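Local coordinates for 3-oxo-glucose-6-phosphate:glutamate aminotransferase (Bacillus subtilis subsp. subtilis, PDB 4K2M), which catalyses the reversible, pyridoxal phosphate-dependent transfer of an amino group from glutamate to 3-dehydro-glucose 6-phosphate, giving kanosamine 6-phosphate for antibiotic synthesis, at residues D144-A150 and G165-V170; P149-F153 and Y381-H386; R362-M366 and H409-L413. All blocks are in the same frame, centred on the assembly; numbering follows the deposited sequence.

Interaction 1. Residues D144-A150 and G165-V170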
loop_
_atom_site.group_PDB
_atom_site.type_symbol
_atom_site.label_atom_id
_atom_site.label_comp_id
_atom_site.label_asym_id
_atom_site.label_seq_id
_atom_site.Cartn_x
_atom_site.Cartn_y
_atom_site.Cartn_z
ATOM N N ASP A 144 9.800 21.066 12.211
ATOM C CA ASP A 144 11.181 20.890 11.785
ATOM C C ASP A 144 11.283 21.196 10.300
ATOM O O ASP A 144 10.440 20.758 9.513
ATOM C CB ASP A 144 11.630 19.439 11.972
ATOM C CG ASP A 144 11.982 19.100 13.404
ATOM O OD1 ASP A 144 12.037 20.013 14.256
ATOM O OD2 ASP A 144 12.223 17.900 13.669
ATOM N N GLU A 145 12.326 21.917 9.921
ATOM C CA GLU A 145 12.495 22.303 8.531
ATOM C C GLU A 145 13.312 21.268 7.755
ATOM O O GLU A 145 14.267 20.669 8.266
ATOM C CB GLU A 145 13.112 23.701 8.423
ATOM C CG GLU A 145 12.103 24.817 8.731
ATOM C CD GLU A 145 12.724 26.203 8.781
ATOM O OE1 GLU A 145 13.947 26.346 8.547
ATOM O OE2 GLU A 145 11.965 27.157 9.066
ATOM N N VAL A 146 12.919 21.065 6.505
ATOM C CA VAL A 146 13.564 20.083 5.642
ATOM C C VAL A 146 13.930 20.783 4.352
ATOM O O VAL A 146 13.042 21.186 3.600
ATOM C CB VAL A 146 12.578 18.937 5.299
ATOM C CG1 VAL A 146 13.253 17.914 4.348
ATOM C CG2 VAL A 146 12.089 18.249 6.570
ATOM N N ILE A 147 15.226 20.959 4.105
ATOM C CA ILE A 147 15.677 21.634 2.899
ATOM C C ILE A 147 15.588 20.670 1.711
ATOM O O ILE A 147 16.071 19.533 1.781
ATOM C CB ILE A 147 17.115 22.146 3.069
ATOM C CG1 ILE A 147 17.141 23.275 4.117
ATOM C CG2 ILE A 147 17.660 22.644 1.734
ATOM C CD1 ILE A 147 18.575 23.766 4.435
ATOM N N MET A 148 14.967 21.113 0.620
ATOM C CA MET A 148 14.691 20.209 -0.501
ATOM C C MET A 148 14.483 21.025 -1.766
ATOM O O MET A 148 14.256 22.253 -1.685
ATOM C CB MET A 148 13.440 19.348 -0.199
ATOM C CG MET A 148 12.192 20.143 0.116
ATOM S SD MET A 148 10.770 19.075 0.446
ATOM C CE MET A 148 10.439 18.411 -1.175
ATOM N N PRO A 149 14.536 20.362 -2.935
ATOM C CA PRO A 149 14.216 21.078 -4.179
ATOM C C PRO A 149 12.712 21.182 -4.414
ATOM O O PRO A 149 11.915 20.437 -3.822
ATOM C CB PRO A 149 14.860 20.199 -5.255
ATOM C CG PRO A 149 14.735 18.805 -4.691
ATOM C CD PRO A 149 14.953 18.963 -3.197
ATOM N N ALA A 150 12.321 22.089 -5.306
ATOM C CA ALA A 150 10.911 22.305 -5.604
ATOM C C ALA A 150 10.460 21.654 -6.907
ATOM O O ALA A 150 9.315 21.866 -7.339
ATOM C CB ALA A 150 10.630 23.810 -5.655
ATOM N N GLY A 165 6.506 18.043 8.939
ATOM C CA GLY A 165 7.678 18.868 8.668
ATOM C C GLY A 165 7.348 20.050 7.778
ATOM O O GLY A 165 6.234 20.149 7.244
ATOM N N VAL A 166 8.326 20.941 7.614
ATOM C CA VAL A 166 8.166 22.165 6.846
ATOM C C VAL A 166 9.169 22.177 5.711
ATOM O O VAL A 166 10.372 22.320 5.935
ATOM C CB VAL A 166 8.436 23.402 7.733
ATOM C CG1 VAL A 166 8.461 24.683 6.869
ATOM C CG2 VAL A 166 7.381 23.502 8.843
ATOM N N PRO A 167 8.685 22.017 4.468
ATOM C CA PRO A 167 9.605 22.106 3.334
ATOM C C PRO A 167 10.210 23.500 3.204
ATOM O O PRO A 167 9.489 24.513 3.285
ATOM C CB PRO A 167 8.698 21.826 2.124
ATOM C CG PRO A 167 7.540 21.017 2.689
ATOM C CD PRO A 167 7.324 21.623 4.067
ATOM N N ILE A 168 11.523 23.541 3.020
ATOM C CA ILE A 168 12.230 24.777 2.722
ATOM C C ILE A 168 12.908 24.590 1.374
ATOM O O ILE A 168 13.879 23.831 1.232
ATOM C CB ILE A 168 13.252 25.121 3.812
ATOM C CG1 ILE A 168 12.545 25.325 5.160
ATOM C CG2 ILE A 168 14.039 26.390 3.452
ATOM C CD1 ILE A 168 11.546 26.500 5.205
ATOM N N TYR A 169 12.370 25.251 0.361
ATOM C CA TYR A 169 12.836 25.006 -0.994
ATOM C C TYR A 169 14.087 25.811 -1.315
ATOM O O TYR A 169 14.171 27.023 -1.025
ATOM C CB TYR A 169 11.715 25.322 -1.979
ATOM C CG TYR A 169 10.514 24.436 -1.731
ATOM C CD1 TYR A 169 10.577 23.077 -2.026
ATOM C CD2 TYR A 169 9.343 24.942 -1.189
ATOM C CE1 TYR A 169 9.497 22.252 -1.787
ATOM C CE2 TYR A 169 8.250 24.121 -0.952
ATOM C CZ TYR A 169 8.345 22.780 -1.262
ATOM O OH TYR A 169 7.277 21.935 -1.047
ATOM N N VAL A 170 15.069 25.129 -1.883
ATOM C CA VAL A 170 16.248 25.804 -2.412
ATOM C C VAL A 170 16.459 25.456 -3.884
ATOM O O VAL A 170 15.960 24.435 -4.389
ATOM C CB VAL A 170 17.533 25.543 -1.584
ATOM C CG1 VAL A 170 17.291 25.806 -0.115
ATOM C CG2 VAL A 170 18.013 24.148 -1.768
HETATM O O HOH W 1 14.237 23.891 -6.444
#
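The ring of Y169 receives P149 O at its edge, near the ring plane and 3.5 Å from CD1, while the methyl group of A150 meets the same corner, CB to CD1 being 3.7 Å. M148 runs beside the ring in the same direction; its sulfur forms an oblique Met-aromatic contact, SD lying 5.1 Å from the Y169 ring centroid. With M148 CG wedged between the backbone N and the carbonyl carbon (chi1 56°) and the chain bent at its end, SD also rests on P167 CB at 3.8 Å. The other face of the sheet carries E145, I147 and I168; E145 CG lies on I168 CG1 at 3.6 Å although E145 OE1 is hydrogen-bonded to T189 OG1. I147 CG2 touches V170 CG1. Between these two layers the parallel strands are joined by five backbone hydrogen bonds, from V166 N–D144 O (2.8 Å) to V170 N–M148 O. They form a beta-alpha-beta unit with helix 154-163, which packs on V146, M148, P167 and Y169. Beyond M148, a water bridges A150 N and V170 O. P167 lacks an N-H, yet it interrupts none of these bonds, because the strand's contribution comes from V166, I168 and V170.

Interaction 2. Residues P149-F153 and Y381-H386. With O1G (3-deoxy-3-[(E)-({3-hydroxy-2-methyl-5-[(phosphonooxy)methyl]pyridin-4-yl}methylidene)amino]-6-O-phosphono-alpha-D-gluco pyranose), chain C; EDO (1,2-ethanediol), chain G.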
loop_
_atom_site.group_PDB
_atom_site.type_symbol
_atom_site.label_atom_id
_atom_site.label_comp_id
_atom_site.label_asym_id
_atom_site.label_seq_id
_atom_site.Cartn_x
_atom_site.Cartn_y
_atom_site.Cartn_z
ATOM N N PRO A 149 14.536 20.362 -2.935
ATOM C CA PRO A 149 14.216 21.078 -4.179
ATOM C C PRO A 149 12.712 21.182 -4.414
ATOM O O PRO A 149 11.915 20.437 -3.822
ATOM C CB PRO A 149 14.860 20.199 -5.255
ATOM C CG PRO A 149 14.735 18.805 -4.691
ATOM C CD PRO A 149 14.953 18.963 -3.197
ATOM N N ALA A 150 12.321 22.089 -5.306
ATOM C CA ALA A 150 10.911 22.305 -5.604
ATOM C C ALA A 150 10.460 21.654 -6.907
ATOM O O ALA A 150 9.315 21.866 -7.339
ATOM C CB ALA A 150 10.630 23.810 -5.655
ATOM N N ASN A 151 11.330 20.864 -7.536
ATOM C CA ASN A 151 11.017 20.311 -8.854
ATOM C C ASN A 151 10.847 18.797 -8.884
ATOM O O ASN A 151 10.876 18.188 -9.952
ATOM C CB ASN A 151 12.091 20.731 -9.865
ATOM C CG ASN A 151 13.452 20.138 -9.552
ATOM O OD1 ASN A 151 13.721 19.752 -8.410
ATOM N ND2 ASN A 151 14.326 20.057 -10.566
ATOM N N SER A 152 10.657 18.185 -7.722
ATOM C CA SER A 152 10.442 16.740 -7.661
ATOM C C SER A 152 8.961 16.426 -7.901
ATOM O O SER A 152 8.129 17.326 -8.029
ATOM C CB SER A 152 10.872 16.206 -6.288
ATOM O OG SER A 152 10.832 14.787 -6.281
ATOM N N PHE A 153 8.632 15.147 -7.973
ATOM C CA PHE A 153 7.237 14.721 -7.974
ATOM C C PHE A 153 6.628 15.119 -6.633
ATOM O O PHE A 153 7.332 15.186 -5.621
ATOM C CB PHE A 153 7.188 13.202 -8.171
ATOM C CG PHE A 153 5.794 12.625 -8.165
ATOM C CD1 PHE A 153 4.837 13.049 -9.086
ATOM C CD2 PHE A 153 5.456 11.637 -7.260
ATOM C CE1 PHE A 153 3.545 12.505 -9.083
ATOM C CE2 PHE A 153 4.165 11.098 -7.239
ATOM C CZ PHE A 153 3.215 11.530 -8.154
ATOM N N TYR A 381 8.074 17.687 -13.930
ATOM C CA TYR A 381 6.633 17.637 -13.682
ATOM C C TYR A 381 6.078 19.019 -14.012
ATOM O O TYR A 381 6.835 19.983 -14.100
ATOM C CB TYR A 381 6.380 17.268 -12.202
ATOM C CG TYR A 381 6.955 15.896 -11.925
ATOM C CD1 TYR A 381 6.195 14.760 -12.136
ATOM C CD2 TYR A 381 8.287 15.738 -11.543
ATOM C CE1 TYR A 381 6.731 13.483 -11.937
ATOM C CE2 TYR A 381 8.836 14.466 -11.346
ATOM C CZ TYR A 381 8.047 13.351 -11.542
ATOM O OH TYR A 381 8.570 12.085 -11.347
ATOM N N PRO A 382 4.755 19.122 -14.222
ATOM C CA PRO A 382 4.230 20.380 -14.786
ATOM C C PRO A 382 4.177 21.588 -13.849
ATOM O O PRO A 382 4.181 22.731 -14.338
ATOM C CB PRO A 382 2.816 19.998 -15.244
ATOM C CG PRO A 382 2.455 18.787 -14.409
ATOM C CD PRO A 382 3.760 18.036 -14.247
ATOM N N ILE A 383 4.130 21.372 -12.536
ATOM C CA ILE A 383 3.985 22.493 -11.604
ATOM C C ILE A 383 5.033 22.344 -10.507
ATOM O O ILE A 383 5.166 21.274 -9.912
ATOM C CB ILE A 383 2.567 22.530 -10.965
ATOM C CG1 ILE A 383 1.488 22.570 -12.048
ATOM C CG2 ILE A 383 2.435 23.734 -10.023
ATOM C CD1 ILE A 383 0.058 22.444 -11.517
ATOM N N LEU A 384 5.802 23.400 -10.266
ATOM C CA LEU A 384 6.812 23.392 -9.202
ATOM C C LEU A 384 6.141 23.511 -7.828
ATOM O O LEU A 384 5.054 24.062 -7.734
ATOM C CB LEU A 384 7.773 24.553 -9.413
ATOM C CG LEU A 384 8.565 24.427 -10.714
ATOM C CD1 LEU A 384 9.405 25.688 -10.921
ATOM C CD2 LEU A 384 9.455 23.207 -10.637
ATOM N N SER A 385 6.780 22.995 -6.777
ATOM C CA SER A 385 6.186 22.952 -5.438
ATOM C C SER A 385 5.660 24.302 -4.936
ATOM O O SER A 385 4.570 24.381 -4.374
ATOM C CB SER A 385 7.203 22.412 -4.423
ATOM O OG SER A 385 7.606 21.107 -4.790
ATOM N N HIS A 386 6.450 25.353 -5.125
ATOM C CA HIS A 386 6.099 26.675 -4.597
ATOM C C HIS A 386 5.085 27.404 -5.480
ATOM O O HIS A 386 4.709 28.544 -5.204
ATOM C CB HIS A 386 7.362 27.515 -4.391
ATOM C CG HIS A 386 8.087 27.848 -5.657
ATOM N ND1 HIS A 386 8.459 26.892 -6.578
ATOM C CD2 HIS A 386 8.530 29.035 -6.144
ATOM C CE1 HIS A 386 9.083 27.475 -7.585
ATOM N NE2 HIS A 386 9.146 28.774 -7.345
HETATM P P O1G C . 5.916 6.122 -4.889
HETATM C C3A O1G C . 9.356 10.056 -7.428
HETATM O O3 O1G C . 9.425 10.122 -8.779
HETATM C C1 O1G C . 4.771 9.447 -11.802
HETATM N "N1'" O1G C . 10.165 10.602 -5.273
HETATM C C2 O1G C . 5.937 9.707 -10.845
HETATM O O2 O1G C . 7.067 9.969 -11.744
HETATM C C9A O1G C . 10.281 10.708 -6.606
HETATM C C2A O1G C . 11.434 11.530 -7.156
HETATM C C3 O1G C . 6.231 8.533 -9.896
HETATM N "N3'" O1G C . 7.174 9.085 -8.908
HETATM O O1 O1G C . 5.111 8.478 -12.806
HETATM C C4 O1G C . 4.948 7.963 -9.259
HETATM O O4 O1G C . 5.389 6.656 -8.842
HETATM C C4A O1G C . 8.329 9.311 -6.875
HETATM C C4B O1G C . 7.323 8.634 -7.719
HETATM C C5 O1G C . 3.930 7.722 -10.373
HETATM O O5 O1G C . 3.641 8.931 -11.087
HETATM C C5A O1G C . 8.229 9.222 -5.490
HETATM C C5T O1G C . 7.158 8.452 -4.699
HETATM C C6 O1G C . 2.559 7.356 -9.875
HETATM C C6A O1G C . 9.164 9.888 -4.712
HETATM O OP1 O1G C . 5.241 6.580 -3.614
HETATM O OP2 O1G C . 6.455 4.733 -4.799
HETATM O OP3 O1G C . 5.055 6.426 -6.137
HETATM O OP4 O1G C . 7.268 7.042 -5.002
HETATM O O6 O1G C . 1.688 6.891 -10.835
HETATM P "P'" O1G C . 0.588 5.776 -10.474
HETATM O OP6 O1G C . 1.372 4.547 -10.065
HETATM O OP7 O1G C . -0.310 6.316 -9.383
HETATM O OP8 O1G C . -0.140 5.606 -11.810
HETATM C C1 EDO G . 11.308 20.654 -14.313
HETATM O O1 EDO G . 10.678 21.238 -13.177
HETATM C C2 EDO G . 12.818 20.632 -14.123
HETATM O O2 EDO G . 13.141 19.672 -13.114
HETATM O O HOH W 2 9.866 19.016 -5.023
HETATM O O HOH W 3 9.581 19.332 -12.017
HETATM O O HOH W 4 7.744 19.937 -10.022
HETATM O O HOH W 5 7.092 19.635 -7.305
#
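S385 N donates to A150 O at 2.8 Å, nearly straight (173°) and in the carbonyl plane, and S385 OG is hydrogen-bonded to the same oxygen. Waters supply further polar links. One donates to P149 O and S385 OG and accepts from S152 N; another donates to N151 O and accepts from Y381 N; a third lies within bonding distance of S152 O and S385 OG, though it has more acceptors around it than protons to give. The S385 hydroxyl is held further by E157, in helix 154-163.

Apolar contacts are made largely by two aromatic residues. F153 CB lies over the face of the Y381 ring, a CH-pi contact 3.9 Å from the centroid, and the rings themselves cross obliquely, F153 CD1 coming within 3.5 Å of Y381 CE1. Further along, L384 CD2 packs on N151 CB.

The segment 149-153 follows strand 145-148 of the large sheet, at the C-terminal end where enzymes with the aspartate aminotransferase fold hold their cofactor, and here both aromatic residues touch the external aldimine of kanosamine 6-phosphate.

With CG anti to the backbone N (chi1 179°), F153 places its ring against the adduct: sugar C2 sits over the centre of one face, and CD2 is 3.5 Å from the aldimine N3'. H277 of the second subunit meets this ring edge-to-face. Y381 OH forms a hydrogen bond of 2.6 Å with O2 of the sugar, which lies in the plane of the Y381 ring, at its edge; the same hydroxyl accepts a weak one from the pyridine hydroxyl O3. S152 OG, hydrogen-bonded to T156 OG1, approaches the pyridine methyl carbon C2A at 3.4 Å.

Interaction 3. Residues R362-M366 and H409-L413; sequences RADIM and HSQVL. With EDO (1,2-ethanediol), chain G.
The first turn of helix 362-373 faces the junction between helix 403-411 and strand 412-415, the closest CA atoms, those of R362 and Q411, being 6.8 Å apart. R362 spans this separation. Its CG stands anti to the backbone N (chi1 -174°), and a bend at chi3 brings the guanidinium group in among the carbonyls of the turn. NH1 donates to two of them, H409 O at 2.8 Å and V412 O at 2.9 Å; the latter bond lies in the carbonyl plane, on a lone pair. S410 O sits over the centre of one guanidinium face, 3.3 Å above the plane, without forming a hydrogen bond to NH1. At the edge, NH2 donates to a water that in turn donates to H409 O. An arginine thus covers the C-terminal end of a helix, where its positive charge would probably be stabilised by the carbonyls gathered there. From this junction the chain enters strand 412-415, which pairs antiparallel with strand 353-356.

L413, on that strand, fills the apolar part of the contact. Its two methyls divide between helix residues: CD1 lies 3.6 Å from M366 CG and close to SD, the two side chains running antiparallel alongside each other, and CD2 meets I365 CG2 at 4.0 Å. H409 ND1 is hydrogen-bonded to O1 of an ethanediol, probably from the crystallisation liquor.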
loop_
_atom_site.group_PDB
_atom_site.type_symbol
_atom_site.label_atom_id
_atom_site.label_comp_id
_atom_site.label_asym_id
_atom_site.label_seq_id
_atom_site.Cartn_x
_atom_site.Cartn_y
_atom_site.Cartn_z
ATOM N N ARG A 362 9.076 25.724 -26.526
ATOM C CA ARG A 362 8.775 24.360 -26.062
ATOM C C ARG A 362 7.366 23.875 -26.383
ATOM O O ARG A 362 7.192 22.770 -26.876
ATOM C CB ARG A 362 9.039 24.176 -24.563
ATOM C CG ARG A 362 8.871 22.702 -24.131
ATOM C CD ARG A 362 9.095 22.509 -22.641
ATOM N NE ARG A 362 8.110 23.232 -21.833
ATOM C CZ ARG A 362 8.182 23.338 -20.511
ATOM N NH1 ARG A 362 9.187 22.759 -19.862
ATOM N NH2 ARG A 362 7.262 24.028 -19.839
ATOM N N ALA A 363 6.355 24.682 -26.093
ATOM C CA ALA A 363 4.985 24.273 -26.375
ATOM C C ALA A 363 4.803 23.954 -27.858
ATOM O O ALA A 363 4.157 22.956 -28.207
ATOM C CB ALA A 363 3.995 25.345 -25.933
ATOM N N ASP A 364 5.382 24.783 -28.728
ATOM C CA ASP A 364 5.275 24.540 -30.168
ATOM C C ASP A 364 6.072 23.315 -30.607
ATOM O O ASP A 364 5.641 22.571 -31.490
ATOM C CB ASP A 364 5.741 25.749 -30.973
ATOM C CG ASP A 364 5.190 25.743 -32.393
ATOM O OD1 ASP A 364 3.969 25.515 -32.568
ATOM O OD2 ASP A 364 5.973 25.955 -33.337
ATOM N N ILE A 365 7.245 23.114 -30.013
ATOM C CA ILE A 365 8.046 21.916 -30.310
ATOM C C ILE A 365 7.263 20.660 -29.971
ATOM O O ILE A 365 7.215 19.719 -30.768
ATOM C CB ILE A 365 9.381 21.917 -29.543
ATOM C CG1 ILE A 365 10.333 22.965 -30.117
ATOM C CG2 ILE A 365 10.050 20.546 -29.598
ATOM C CD1 ILE A 365 11.408 23.423 -29.132
ATOM N N MET A 366 6.632 20.648 -28.797
ATOM C CA MET A 366 5.860 19.488 -28.370
ATOM C C MET A 366 4.669 19.230 -29.268
ATOM O O MET A 366 4.376 18.079 -29.617
ATOM C CB MET A 366 5.400 19.656 -26.918
ATOM C CG MET A 366 6.546 19.743 -25.947
ATOM S SD MET A 366 5.950 19.920 -24.250
ATOM C CE MET A 366 5.260 18.293 -23.921
ATOM N N HIS A 409 12.742 24.670 -15.379
ATOM C CA HIS A 409 11.396 24.116 -15.455
ATOM C C HIS A 409 10.672 24.497 -16.746
ATOM O O HIS A 409 9.871 23.719 -17.274
ATOM C CB HIS A 409 10.580 24.615 -14.259
ATOM C CG HIS A 409 9.150 24.182 -14.290
ATOM N ND1 HIS A 409 8.777 22.857 -14.280
ATOM C CD2 HIS A 409 8.003 24.898 -14.320
ATOM C CE1 HIS A 409 7.459 22.774 -14.302
ATOM N NE2 HIS A 409 6.965 23.998 -14.324
ATOM N N SER A 410 10.951 25.700 -17.250
ATOM C CA SER A 410 10.312 26.197 -18.471
ATOM C C SER A 410 10.990 25.678 -19.735
ATOM O O SER A 410 10.449 25.800 -20.841
ATOM C CB SER A 410 10.315 27.734 -18.478
ATOM O OG SER A 410 11.618 28.218 -18.747
ATOM N N GLN A 411 12.169 25.083 -19.581
ATOM C CA GLN A 411 12.945 24.651 -20.744
ATOM C C GLN A 411 12.955 23.147 -20.942
ATOM O O GLN A 411 13.184 22.663 -22.051
ATOM C CB GLN A 411 14.397 25.119 -20.609
ATOM C CG GLN A 411 14.592 26.612 -20.754
ATOM C CD GLN A 411 16.052 26.963 -20.795
ATOM O OE1 GLN A 411 16.698 27.081 -19.758
ATOM N NE2 GLN A 411 16.599 27.077 -22.001
ATOM N N VAL A 412 12.727 22.408 -19.865
ATOM C CA VAL A 412 13.000 20.968 -19.889
ATOM C C VAL A 412 11.978 20.236 -20.737
ATOM O O VAL A 412 10.783 20.566 -20.745
ATOM C CB VAL A 412 13.063 20.361 -18.453
ATOM C CG1 VAL A 412 11.691 20.415 -17.782
ATOM C CG2 VAL A 412 13.606 18.917 -18.488
ATOM N N LEU A 413 12.461 19.236 -21.468
ATOM C CA LEU A 413 11.603 18.405 -22.294
ATOM C C LEU A 413 12.112 16.976 -22.190
ATOM O O LEU A 413 13.297 16.720 -22.411
ATOM C CB LEU A 413 11.665 18.864 -23.757
ATOM C CG LEU A 413 10.694 18.137 -24.680
ATOM C CD1 LEU A 413 9.285 18.309 -24.135
ATOM C CD2 LEU A 413 10.777 18.676 -26.091
HETATM C C1 EDO G . 11.308 20.654 -14.313
HETATM O O1 EDO G . 10.678 21.238 -13.177
HETATM C C2 EDO G . 12.818 20.632 -14.123
HETATM O O2 EDO G . 13.141 19.672 -13.114
HETATM O O HOH W 6 6.830 24.720 -17.156
#

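From the N terminus, interaction 1 comes first, closing the short loop that carries helix 154-163 between neighbouring strands of the large sheet. Interaction 2 starts from the same stretch, sharing P149 and A150, but reaches over 200 residues ahead to bring 381-386 beside the cofactor; S385 CB packs on Y169 CZ, joining the two. Interaction 3 opens before 381-386 and closes after it, so it crosses interaction 2, and follows interaction 1 in series without touching it. L384 packs against H409, and one ethanediol touches interactions 2 and 3. Together they connect the large sheet, through the active-site loops, to helices 362-373 and 403-411 and the two-stranded sheet 353-356/412-415.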